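Local atomic coordinates of galactan 1,3-beta-galactosidase (Phanerochaete chrysosporium, PDB entry 7BYV), a protein that probably hydrolyses beta-1,3-linked galactan from the chain end, as an exo-acting family 43 glycoside hydrolase that also carries a carbohydrate-binding module. Residues 138-143 and 152-157; 185-190 and 199-204; 212-217 and 241-246. The protein carries 1 engineered substitution. All blocks are in the same frame, centred on the assembly; numbering follows the deposited sequence.

Contact 1. Residues 138-143 and 152-157; sequences DESIFQ and YLLYAS. With GAL (beta-D-galactopyranose), chain C.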
loop_
_atom_site.group_PDB
_atom_site.type_symbol
_atom_site.label_atom_id
_atom_site.label_comp_id
_atom_site.label_asym_id
_atom_site.label_seq_id
_atom_site.Cartn_x
_atom_site.Cartn_y
_atom_site.Cartn_z
ATOM N N ASP A 138 15.788 1.116 2.596
ATOM C CA ASP A 138 14.670 1.016 1.658
ATOM C C ASP A 138 15.168 1.219 0.231
ATOM O O ASP A 138 15.914 2.162 -0.056
ATOM C CB ASP A 138 13.575 2.036 1.985
ATOM C CG ASP A 138 12.637 1.570 3.118
ATOM O OD1 ASP A 138 12.933 0.568 3.807
ATOM O OD2 ASP A 138 11.598 2.217 3.337
ATOM N N GLU A 139 14.790 0.307 -0.661
ATOM C CA GLU A 139 15.266 0.363 -2.028
ATOM C C GLU A 139 14.138 0.017 -2.979
ATOM O O GLU A 139 13.038 -0.362 -2.569
ATOM C CB GLU A 139 16.463 -0.567 -2.269
ATOM C CG GLU A 139 16.323 -1.951 -1.710
ATOM C CD GLU A 139 15.176 -2.727 -2.326
ATOM O OE1 GLU A 139 15.065 -2.749 -3.573
ATOM O OE2 GLU A 139 14.376 -3.306 -1.560
ATOM N N SER A 140 14.458 0.132 -4.268
ATOM C CA SER A 140 13.587 -0.159 -5.398
ATOM C C SER A 140 14.457 -0.286 -6.646
ATOM O O SER A 140 15.600 0.175 -6.677
ATOM C CB SER A 140 12.525 0.930 -5.591
ATOM O OG SER A 140 11.602 0.547 -6.596
ATOM N N ILE A 141 13.902 -0.923 -7.672
ATOM C CA ILE A 141 14.587 -1.120 -8.944
ATOM C C ILE A 141 13.734 -0.485 -10.022
ATOM O O ILE A 141 12.540 -0.786 -10.129
ATOM C CB ILE A 141 14.808 -2.611 -9.254
ATOM C CG1 ILE A 141 15.663 -3.297 -8.174
ATOM C CG2 ILE A 141 15.409 -2.765 -10.606
ATOM C CD1 ILE A 141 17.065 -2.750 -8.042
ATOM N N PHE A 142 14.327 0.400 -10.807
ATOM C CA PHE A 142 13.644 0.960 -11.956
ATOM C C PHE A 142 14.270 0.372 -13.198
ATOM O O PHE A 142 15.497 0.384 -13.337
ATOM C CB PHE A 142 13.739 2.483 -12.011
ATOM C CG PHE A 142 13.141 3.070 -13.257
ATOM C CD1 PHE A 142 11.785 2.975 -13.495
ATOM C CD2 PHE A 142 13.941 3.696 -14.202
ATOM C CE1 PHE A 142 11.226 3.506 -14.650
ATOM C CE2 PHE A 142 13.385 4.237 -15.369
ATOM C CZ PHE A 142 12.023 4.138 -15.590
ATOM N N GLN A 143 13.437 -0.131 -14.097
ATOM C CA GLN A 143 13.894 -0.596 -15.397
ATOM C C GLN A 143 13.507 0.449 -16.425
ATOM O O GLN A 143 12.322 0.653 -16.684
ATOM C CB GLN A 143 13.289 -1.944 -15.746
ATOM C CG GLN A 143 13.884 -2.544 -16.976
ATOM C CD GLN A 143 13.461 -3.962 -17.136
ATOM O OE1 GLN A 143 14.287 -4.872 -17.096
ATOM N NE2 GLN A 143 12.153 -4.176 -17.291
ATOM N N TYR A 152 18.144 0.743 -12.641
ATOM C CA TYR A 152 18.685 1.636 -11.631
ATOM C C TYR A 152 18.240 1.187 -10.247
ATOM O O TYR A 152 17.080 0.808 -10.051
ATOM C CB TYR A 152 18.245 3.081 -11.879
ATOM C CG TYR A 152 18.659 3.620 -13.233
ATOM C CD1 TYR A 152 17.993 3.234 -14.394
ATOM C CD2 TYR A 152 19.723 4.503 -13.356
ATOM C CE1 TYR A 152 18.377 3.721 -15.631
ATOM C CE2 TYR A 152 20.112 4.986 -14.589
ATOM C CZ TYR A 152 19.431 4.601 -15.724
ATOM O OH TYR A 152 19.809 5.091 -16.961
ATOM N N LEU A 153 19.171 1.218 -9.292
ATOM C CA LEU A 153 18.834 1.029 -7.892
ATOM C C LEU A 153 18.518 2.386 -7.273
ATOM O O LEU A 153 19.297 3.329 -7.405
ATOM C CB LEU A 153 19.978 0.339 -7.149
ATOM C CG LEU A 153 19.834 0.113 -5.635
ATOM C CD1 LEU A 153 18.786 -0.976 -5.286
ATOM C CD2 LEU A 153 21.194 -0.180 -4.979
ATOM N N LEU A 154 17.351 2.486 -6.646
ATOM C CA LEU A 154 16.924 3.642 -5.858
ATOM C C LEU A 154 16.992 3.245 -4.390
ATOM O O LEU A 154 16.376 2.249 -4.008
ATOM C CB LEU A 154 15.492 4.054 -6.221
ATOM C CG LEU A 154 15.037 3.869 -7.679
ATOM C CD1 LEU A 154 13.546 4.181 -7.823
ATOM C CD2 LEU A 154 15.840 4.705 -8.675
ATOM N N TYR A 155 17.733 3.992 -3.567
ATOM C CA TYR A 155 17.969 3.522 -2.203
ATOM C C TYR A 155 18.212 4.662 -1.211
ATOM O O TYR A 155 18.771 5.705 -1.550
ATOM C CB TYR A 155 19.130 2.526 -2.165
ATOM C CG TYR A 155 20.431 2.960 -2.814
ATOM C CD1 TYR A 155 20.522 3.186 -4.176
ATOM C CD2 TYR A 155 21.578 3.080 -2.066
ATOM C CE1 TYR A 155 21.713 3.551 -4.769
ATOM C CE2 TYR A 155 22.776 3.446 -2.644
ATOM C CZ TYR A 155 22.844 3.676 -4.001
ATOM O OH TYR A 155 24.056 4.032 -4.579
ATOM N N ALA A 156 17.759 4.440 0.027
ATOM C CA ALA A 156 17.975 5.351 1.148
ATOM C C ALA A 156 19.335 5.055 1.778
ATOM O O ALA A 156 19.529 3.985 2.362
ATOM C CB ALA A 156 16.863 5.174 2.175
ATOM N N SER A 157 20.263 6.000 1.697
ATOM C CA SER A 157 21.645 5.773 2.115
ATOM C C SER A 157 22.046 6.697 3.264
ATOM O O SER A 157 21.288 7.578 3.677
ATOM C CB SER A 157 22.612 5.966 0.943
ATOM O OG SER A 157 23.747 5.129 1.095
HETATM C C1 GAL C . 10.735 1.761 7.787
HETATM C C2 GAL C . 10.564 0.972 6.414
HETATM C C3 GAL C . 9.915 -0.382 6.584
HETATM C C4 GAL C . 10.549 -1.104 7.788
HETATM C C5 GAL C . 10.176 -0.330 9.094
HETATM C C6 GAL C . 11.090 -0.560 10.340
HETATM O O2 GAL C . 9.819 1.661 5.441
HETATM O O3 GAL C . 10.147 -1.164 5.411
HETATM O O4 GAL C . 11.987 -1.219 7.622
HETATM O O5 GAL C . 10.031 1.141 8.911
HETATM O O6 GAL C . 10.731 0.308 11.429
#
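Tyr152 starts the walk opposite Phe142, and the two are gripped by a reciprocal pair of backbone bonds: Tyr152 N reaches Phe142 O at 2.8 Å, and Phe142 N returns a bond to Tyr152 O. Their rings leave the sheet on the same face and lie side by side, pointing the same way. Phe142 CD2 and Tyr152 CD1 come within 4.1 Å, so the rings meet at their rims and do not stack. Leu153 is next, on the other face and in a non-hydrogen-bonded pair with Ile141; the two chains slant across each other until the methyls Leu153 CD1 and Ile141 CD1 meet at 3.7 Å. Leu154 returns to the Phe142 side. Its N gives a nearly straight bond to Ser140 O (174°), its O takes Ser140 N, and its CD1 rests near Ser140 CB. Tyr155 has its CG between the backbone N and the carbonyl carbon (chi1 52°), which puts Leu153 CD2 against one ring face, toward its rim, while its hydroxyl bonds to Ser166. Opposite it, Glu139 turns its chain away toward Arg83. Ala156 N ends the ladder on Asp138 O, at 2.9 Å. Just past this last rung, Asp138 OD2 accepts a hydrogen bond of 2.8 Å from O2 of the galactose of chain C, and a second from the backbone N of Ala189, which helps fix the carboxylate. An antiparallel hairpin of this kind, with a sugar-binding aspartate just before its inner strand, belongs to a blade of the five-bladed beta-propeller of family 43.

Contact 2. Residues 185-190 and 199-204; sequences ATLQAP and YFLIAS. Engineered in segment 185-190: Gln188 (natural residue Glu). With GAL (beta-D-galactopyranose), chain B; GAL (beta-D-galactopyranose), chain C.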
loop_
_atom_site.group_PDB
_atom_site.type_symbol
_atom_site.label_atom_id
_atom_site.label_comp_id
_atom_site.label_asym_id
_atom_site.label_seq_id
_atom_site.Cartn_x
_atom_site.Cartn_y
_atom_site.Cartn_z
ATOM N N ALA A 185 17.601 14.402 2.011
ATOM C CA ALA A 185 16.220 14.219 1.594
ATOM C C ALA A 185 15.408 13.414 2.606
ATOM O O ALA A 185 14.177 13.538 2.629
ATOM C CB ALA A 185 16.192 13.535 0.228
ATOM N N THR A 186 16.078 12.624 3.456
ATOM C CA THR A 186 15.477 11.587 4.294
ATOM C C THR A 186 14.260 10.931 3.631
ATOM O O THR A 186 13.157 10.879 4.200
ATOM C CB THR A 186 15.141 12.141 5.686
ATOM O OG1 THR A 186 14.026 13.039 5.617
ATOM C CG2 THR A 186 16.373 12.861 6.296
ATOM N N LEU A 187 14.474 10.415 2.421
ATOM C CA LEU A 187 13.455 9.720 1.654
ATOM C C LEU A 187 13.659 8.223 1.785
ATOM O O LEU A 187 14.792 7.736 1.765
ATOM C CB LEU A 187 13.507 10.108 0.179
ATOM C CG LEU A 187 13.054 11.526 -0.171
ATOM C CD1 LEU A 187 13.376 11.833 -1.639
ATOM C CD2 LEU A 187 11.562 11.721 0.108
ATOM N N GLN A 188 12.554 7.503 1.946
ATOM C CA GLN A 188 12.562 6.057 1.876
ATOM C C GLN A 188 11.291 5.624 1.161
ATOM O O GLN A 188 10.528 6.453 0.654
ATOM C CB GLN A 188 12.695 5.430 3.264
ATOM C CG GLN A 188 11.566 5.775 4.203
ATOM C CD GLN A 188 11.653 5.001 5.508
ATOM O OE1 GLN A 188 12.657 4.338 5.779
ATOM N NE2 GLN A 188 10.603 5.074 6.313
ATOM N N ALA A 189 11.087 4.312 1.103
ATOM C CA ALA A 189 9.994 3.701 0.355
ATOM C C ALA A 189 9.860 4.274 -1.058
ATOM O O ALA A 189 8.793 4.782 -1.419
ATOM C CB ALA A 189 8.683 3.848 1.115
ATOM N N PRO A 190 10.909 4.195 -1.888
ATOM C CA PRO A 190 10.852 4.809 -3.217
ATOM C C PRO A 190 10.246 3.927 -4.300
ATOM O O PRO A 190 10.291 2.694 -4.252
ATOM C CB PRO A 190 12.333 5.058 -3.524
ATOM C CG PRO A 190 12.983 3.868 -2.943
ATOM C CD PRO A 190 12.226 3.571 -1.658
ATOM N N TYR A 199 10.583 11.259 -15.690
ATOM C CA TYR A 199 10.693 10.298 -14.595
ATOM C C TYR A 199 10.067 10.881 -13.339
ATOM O O TYR A 199 10.444 11.973 -12.912
ATOM C CB TYR A 199 12.143 9.941 -14.297
ATOM C CG TYR A 199 12.893 9.350 -15.453
ATOM C CD1 TYR A 199 12.894 7.978 -15.677
ATOM C CD2 TYR A 199 13.625 10.158 -16.318
ATOM C CE1 TYR A 199 13.599 7.421 -16.736
ATOM C CE2 TYR A 199 14.337 9.608 -17.379
ATOM C CZ TYR A 199 14.318 8.242 -17.571
ATOM O OH TYR A 199 15.018 7.699 -18.611
ATOM N N PHE A 200 9.134 10.145 -12.746
ATOM C CA PHE A 200 8.485 10.546 -11.511
ATOM C C PHE A 200 8.944 9.631 -10.389
ATOM O O PHE A 200 8.781 8.414 -10.465
ATOM C CB PHE A 200 6.973 10.510 -11.672
ATOM C CG PHE A 200 6.456 11.613 -12.536
ATOM C CD1 PHE A 200 6.450 11.485 -13.906
ATOM C CD2 PHE A 200 6.001 12.793 -11.976
ATOM C CE1 PHE A 200 5.994 12.504 -14.711
ATOM C CE2 PHE A 200 5.538 13.823 -12.777
ATOM C CZ PHE A 200 5.529 13.669 -14.154
ATOM N N LEU A 201 9.557 10.210 -9.375
ATOM C CA LEU A 201 9.942 9.473 -8.184
ATOM C C LEU A 201 8.881 9.695 -7.118
ATOM O O LEU A 201 8.503 10.839 -6.856
ATOM C CB LEU A 201 11.308 9.934 -7.664
ATOM C CG LEU A 201 11.628 9.458 -6.239
ATOM C CD1 LEU A 201 12.050 7.992 -6.275
ATOM C CD2 LEU A 201 12.691 10.322 -5.555
ATOM N N ILE A 202 8.406 8.615 -6.513
ATOM C CA ILE A 202 7.491 8.676 -5.375
ATOM C C ILE A 202 8.191 8.066 -4.171
ATOM O O ILE A 202 8.921 7.073 -4.297
ATOM C CB ILE A 202 6.164 7.949 -5.670
ATOM C CG1 ILE A 202 5.387 8.714 -6.729
ATOM C CG2 ILE A 202 5.300 7.831 -4.426
ATOM C CD1 ILE A 202 4.424 7.859 -7.456
ATOM N N ALA A 203 7.975 8.660 -3.005
ATOM C CA ALA A 203 8.742 8.280 -1.832
ATOM C C ALA A 203 8.050 8.799 -0.581
ATOM O O ALA A 203 7.374 9.832 -0.605
ATOM C CB ALA A 203 10.175 8.817 -1.927
ATOM N N SER A 204 8.204 8.052 0.505
ATOM C CA SER A 204 7.874 8.547 1.829
ATOM C C SER A 204 9.080 9.263 2.434
ATOM O O SER A 204 10.232 9.056 2.029
ATOM C CB SER A 204 7.444 7.400 2.751
ATOM O OG SER A 204 8.575 6.755 3.330
HETATM C C1 GAL B . 14.176 4.969 9.985
HETATM C C2 GAL B . 12.987 4.534 9.082
HETATM C C3 GAL B . 12.663 3.002 9.240
HETATM C C4 GAL B . 13.939 2.098 9.109
HETATM C C5 GAL B . 15.088 2.660 9.958
HETATM C C6 GAL B . 16.471 1.964 9.732
HETATM O O2 GAL B . 11.794 5.295 9.340
HETATM O O3 GAL B . 11.753 2.562 8.246
HETATM O O4 GAL B . 14.358 1.942 7.722
HETATM O O5 GAL B . 15.302 4.096 9.711
HETATM O O6 GAL B . 17.473 2.388 10.699
HETATM C C1 GAL C . 10.735 1.761 7.787
HETATM C C2 GAL C . 10.564 0.972 6.414
HETATM C C3 GAL C . 9.915 -0.382 6.584
HETATM C C4 GAL C . 10.549 -1.104 7.788
HETATM C C5 GAL C . 10.176 -0.330 9.094
HETATM C C6 GAL C . 11.090 -0.560 10.340
HETATM O O2 GAL C . 9.819 1.661 5.441
HETATM O O3 GAL C . 10.147 -1.164 5.411
HETATM O O4 GAL C . 11.987 -1.219 7.622
HETATM O O5 GAL C . 10.031 1.141 8.911
HETATM O O6 GAL C . 10.731 0.308 11.429
#
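Gln188 and Ser204 form the one bridge between these segments, an antiparallel hydrogen-bonded pair. Gln188 N gives a good bond to Ser204 O (2.8 Å, 165°), whereas the return bond from Ser204 N to Gln188 O is weak. Gln188 is engineered, replacing the natural glutamate, and its side chain can be followed outward. CB leaves the strand beside the carboxylate of Asp138. CG sits between the backbone N and the carbonyl carbon (chi1 61°), and there it lies 3.3 Å from Ser204 OG, the hydroxyl being held in turn by Gln243. The chain then runs extended, carrying CD to 3.7 Å from O3 of the galactose of chain B, the oxygen joined to C1 of the galactose of chain C; the amide at the tip thus lies against both sugars, right at their linkage. Away from the sugar the contact turns greasy. Leu187 CD2 touches the methyl CB of Ala203 at 3.8 Å, and Pro190 CB meets Leu201 CD1 at 4.0 Å, with Phe163 of the neighbouring blade packed against Leu187, Pro190 and Leu201. The chain turns a corner at Ala189, whose O accepts a hydrogen bond from Asn244 ND2 and meets CA of Ala203 at 3.5 Å. Past the corner the pairing resumes one residue out of step, Ile202 with Gly191. The bridge to Ser204 holds the Gln188 backbone by one good bond and one weak, with apolar packing behind and the tip at the glycosidic oxygen. That is consistent with the natural glutamate acting on this bond, and with intact trisaccharide bound to the engineered enzyme.

Contact 3. Residues 212-217 and 241-246; sequences NPNKWF and YSQNAF. With GAL (beta-D-galactopyranose), chain C.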
loop_
_atom_site.group_PDB
_atom_site.type_symbol
_atom_site.label_atom_id
_atom_site.label_comp_id
_atom_site.label_asym_id
_atom_site.label_seq_id
_atom_site.Cartn_x
_atom_site.Cartn_y
_atom_site.Cartn_z
ATOM N N ASN A 212 3.345 8.776 6.674
ATOM C CA ASN A 212 3.539 10.205 6.480
ATOM C C ASN A 212 3.098 10.579 5.072
ATOM O O ASN A 212 2.857 9.705 4.231
ATOM C CB ASN A 212 5.005 10.590 6.763
ATOM C CG ASN A 212 6.000 9.914 5.829
ATOM O OD1 ASN A 212 6.184 10.348 4.702
ATOM N ND2 ASN A 212 6.689 8.888 6.315
ATOM N N PRO A 213 2.925 11.877 4.790
ATOM C CA PRO A 213 2.565 12.284 3.423
ATOM C C PRO A 213 3.629 11.938 2.397
ATOM O O PRO A 213 4.670 12.594 2.348
ATOM C CB PRO A 213 2.403 13.804 3.543
ATOM C CG PRO A 213 2.141 14.042 5.002
ATOM C CD PRO A 213 2.996 13.040 5.693
ATOM N N ASN A 214 3.368 10.930 1.567
ATOM C CA ASN A 214 4.268 10.558 0.485
ATOM C C ASN A 214 4.325 11.652 -0.580
ATOM O O ASN A 214 3.352 12.371 -0.812
ATOM C CB ASN A 214 3.820 9.231 -0.133
ATOM C CG ASN A 214 4.176 8.029 0.746
ATOM O OD1 ASN A 214 4.321 6.895 0.268
ATOM N ND2 ASN A 214 4.319 8.284 2.045
ATOM N N LYS A 215 5.481 11.774 -1.235
ATOM C CA LYS A 215 5.772 12.905 -2.104
ATOM C C LYS A 215 6.124 12.458 -3.527
ATOM O O LYS A 215 6.665 11.367 -3.738
ATOM C CB LYS A 215 6.925 13.737 -1.516
ATOM C CG LYS A 215 6.733 14.137 -0.072
ATOM C CD LYS A 215 5.668 15.220 0.072
ATOM C CE LYS A 215 5.807 15.930 1.414
ATOM N NZ LYS A 215 4.653 16.802 1.785
ATOM N N TRP A 216 5.834 13.303 -4.517
ATOM C CA TRP A 216 6.309 13.046 -5.874
ATOM C C TRP A 216 7.354 14.083 -6.293
ATOM O O TRP A 216 7.319 15.244 -5.879
ATOM C CB TRP A 216 5.146 12.984 -6.896
ATOM C CG TRP A 216 4.514 14.299 -7.261
ATOM C CD1 TRP A 216 3.391 14.848 -6.720
ATOM C CD2 TRP A 216 4.971 15.216 -8.262
ATOM N NE1 TRP A 216 3.127 16.059 -7.306
ATOM C CE2 TRP A 216 4.087 16.313 -8.254
ATOM C CE3 TRP A 216 6.053 15.218 -9.162
ATOM C CZ2 TRP A 216 4.252 17.413 -9.108
ATOM C CZ3 TRP A 216 6.207 16.293 -10.017
ATOM C CH2 TRP A 216 5.306 17.375 -9.992
ATOM N N PHE A 217 8.312 13.633 -7.086
ATOM C CA PHE A 217 9.356 14.473 -7.646
ATOM C C PHE A 217 9.510 14.082 -9.101
ATOM O O PHE A 217 9.321 12.912 -9.450
ATOM C CB PHE A 217 10.738 14.285 -6.995
ATOM C CG PHE A 217 10.731 14.138 -5.505
ATOM C CD1 PHE A 217 10.233 12.999 -4.893
ATOM C CD2 PHE A 217 11.327 15.105 -4.712
ATOM C CE1 PHE A 217 10.274 12.863 -3.507
ATOM C CE2 PHE A 217 11.377 14.970 -3.326
ATOM C CZ PHE A 217 10.848 13.851 -2.719
ATOM N N TYR A 241 -3.304 6.992 4.970
ATOM C CA TYR A 241 -2.682 5.999 5.822
ATOM C C TYR A 241 -2.057 4.893 4.987
ATOM O O TYR A 241 -2.629 3.804 4.870
ATOM C CB TYR A 241 -3.698 5.439 6.809
ATOM C CG TYR A 241 -3.058 4.854 8.042
ATOM C CD1 TYR A 241 -1.852 4.129 7.968
ATOM C CD2 TYR A 241 -3.639 5.030 9.289
ATOM C CE1 TYR A 241 -1.266 3.597 9.103
ATOM C CE2 TYR A 241 -3.057 4.496 10.425
ATOM C CZ TYR A 241 -1.883 3.787 10.328
ATOM O OH TYR A 241 -1.342 3.272 11.477
ATOM N N SER A 242 -0.884 5.161 4.411
ATOM C CA SER A 242 -0.152 4.128 3.684
ATOM C C SER A 242 1.291 4.570 3.449
ATOM O O SER A 242 1.699 5.684 3.782
ATOM C CB SER A 242 -0.826 3.790 2.353
ATOM O OG SER A 242 -0.578 4.818 1.419
ATOM N N GLN A 243 2.064 3.666 2.873
ATOM C CA GLN A 243 3.428 3.977 2.513
ATOM C C GLN A 243 3.701 3.319 1.176
ATOM O O GLN A 243 3.377 2.142 0.987
ATOM C CB GLN A 243 4.421 3.490 3.572
ATOM C CG GLN A 243 5.780 4.131 3.415
ATOM C CD GLN A 243 6.857 3.505 4.268
ATOM O OE1 GLN A 243 6.796 2.324 4.617
ATOM N NE2 GLN A 243 7.858 4.298 4.606
ATOM N N ASN A 244 4.298 4.084 0.263
ATOM C CA ASN A 244 4.587 3.598 -1.081
ATOM C C ASN A 244 5.257 2.232 -1.058
ATOM O O ASN A 244 6.097 1.948 -0.196
ATOM C CB ASN A 244 5.486 4.591 -1.807
ATOM C CG ASN A 244 5.520 4.356 -3.287
ATOM O OD1 ASN A 244 4.487 4.099 -3.918
ATOM N ND2 ASN A 244 6.715 4.432 -3.862
ATOM N N ALA A 245 4.885 1.382 -2.020
ATOM C CA ALA A 245 5.590 0.115 -2.189
ATOM C C ALA A 245 6.001 -0.027 -3.639
ATOM O O ALA A 245 7.168 -0.287 -3.946
ATOM C CB ALA A 245 4.728 -1.080 -1.762
ATOM N N PHE A 246 5.042 0.162 -4.534
ATOM C CA PHE A 246 5.310 0.018 -5.950
ATOM C C PHE A 246 4.408 0.967 -6.704
ATOM O O PHE A 246 3.304 1.269 -6.251
ATOM C CB PHE A 246 5.071 -1.406 -6.430
ATOM C CG PHE A 246 5.697 -1.684 -7.738
ATOM C CD1 PHE A 246 7.065 -1.931 -7.822
ATOM C CD2 PHE A 246 4.941 -1.672 -8.894
ATOM C CE1 PHE A 246 7.673 -2.183 -9.041
ATOM C CE2 PHE A 246 5.547 -1.917 -10.120
ATOM C CZ PHE A 246 6.921 -2.170 -10.188
HETATM C C1 GAL C . 10.735 1.761 7.787
HETATM C C2 GAL C . 10.564 0.972 6.414
HETATM C C3 GAL C . 9.915 -0.382 6.584
HETATM C C4 GAL C . 10.549 -1.104 7.788
HETATM C C5 GAL C . 10.176 -0.330 9.094
HETATM C C6 GAL C . 11.090 -0.560 10.340
HETATM O O2 GAL C . 9.819 1.661 5.441
HETATM O O3 GAL C . 10.147 -1.164 5.411
HETATM O O4 GAL C . 11.987 -1.219 7.622
HETATM O O5 GAL C . 10.031 1.141 8.911
HETATM O O6 GAL C . 10.731 0.308 11.429
HETATM O O HOH W 1 3.865 6.776 4.656
#
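Asn214 and Asn244 make the tight spot. The carbonyl oxygen OD1 of Asn214 takes the backbone N-H of Asn244 at 2.8 Å, with the donor lying in the plane of the amide and the N-H pointing fairly well at it (149°). The same OD1 also lies 3.3 Å from CB of Asn244, so one oxygen bears on both the backbone and the root of the side chain. Asn214 CG stands beside its own backbone N, anti to the carbonyl carbon (chi1 -76°), which swings the amide across to the other segment. The side chains cross at a slant, their amide planes 86° apart, and ND2 of Asn244 bonds to Asp247 and to Ala189 O. Asn214 belongs to the run leading into strand 215-219, while Asn244 lies on strand 243-250, an outermost strand of the next four-stranded sheet. The bond therefore ties adjacent blades of the five-bladed propeller, close to where the inner strand of the second one begins; farther along that strand, Ala245 and Phe246 both face Met257 in a classic beta bulge. The other side of the contact is slacker, and a water mediates it. ND2 of Asn214 is 4.1 Å from Ser242 O, too far for a direct bond, and water 1 bridges them: it accepts from Asn214 ND2 at 3.0 Å and from Asn212 N at 2.9 Å, and donates to Ser242 O at 2.6 Å. The same ND2 also makes a weak bond to Asn212 O, which Thr239 OG1 bonds as well. At the sugar end, the amide of Gln243 is held by Trp261 at OE1 and by Ser204 OG at NE2, while the bond from NE2 to O2 of the galactose of chain C is weak, at 3.4 Å.

All three contacts are buried and reach the galactose of chain C. Contact 1 is a regular hairpin within one blade, built on backbone pairing with apolar side chains on both faces. Contact 2 has a single bridge, a corner in the chain and more mixed packing. Contact 3 buries the least surface, joins two blades, and rests on one backbone N-H bonded to a side-chain amide oxygen, and a water. Contacts 1 and 2 touch through Asp138 bonded to Ala189 N and through packing such as Ser140 on Pro190. Contacts 2 and 3 share a sheet through 199-204 and 212-217, while 241-246 belongs to the next blade. Contacts 1 and 3 do not touch, yet both bond the sugar.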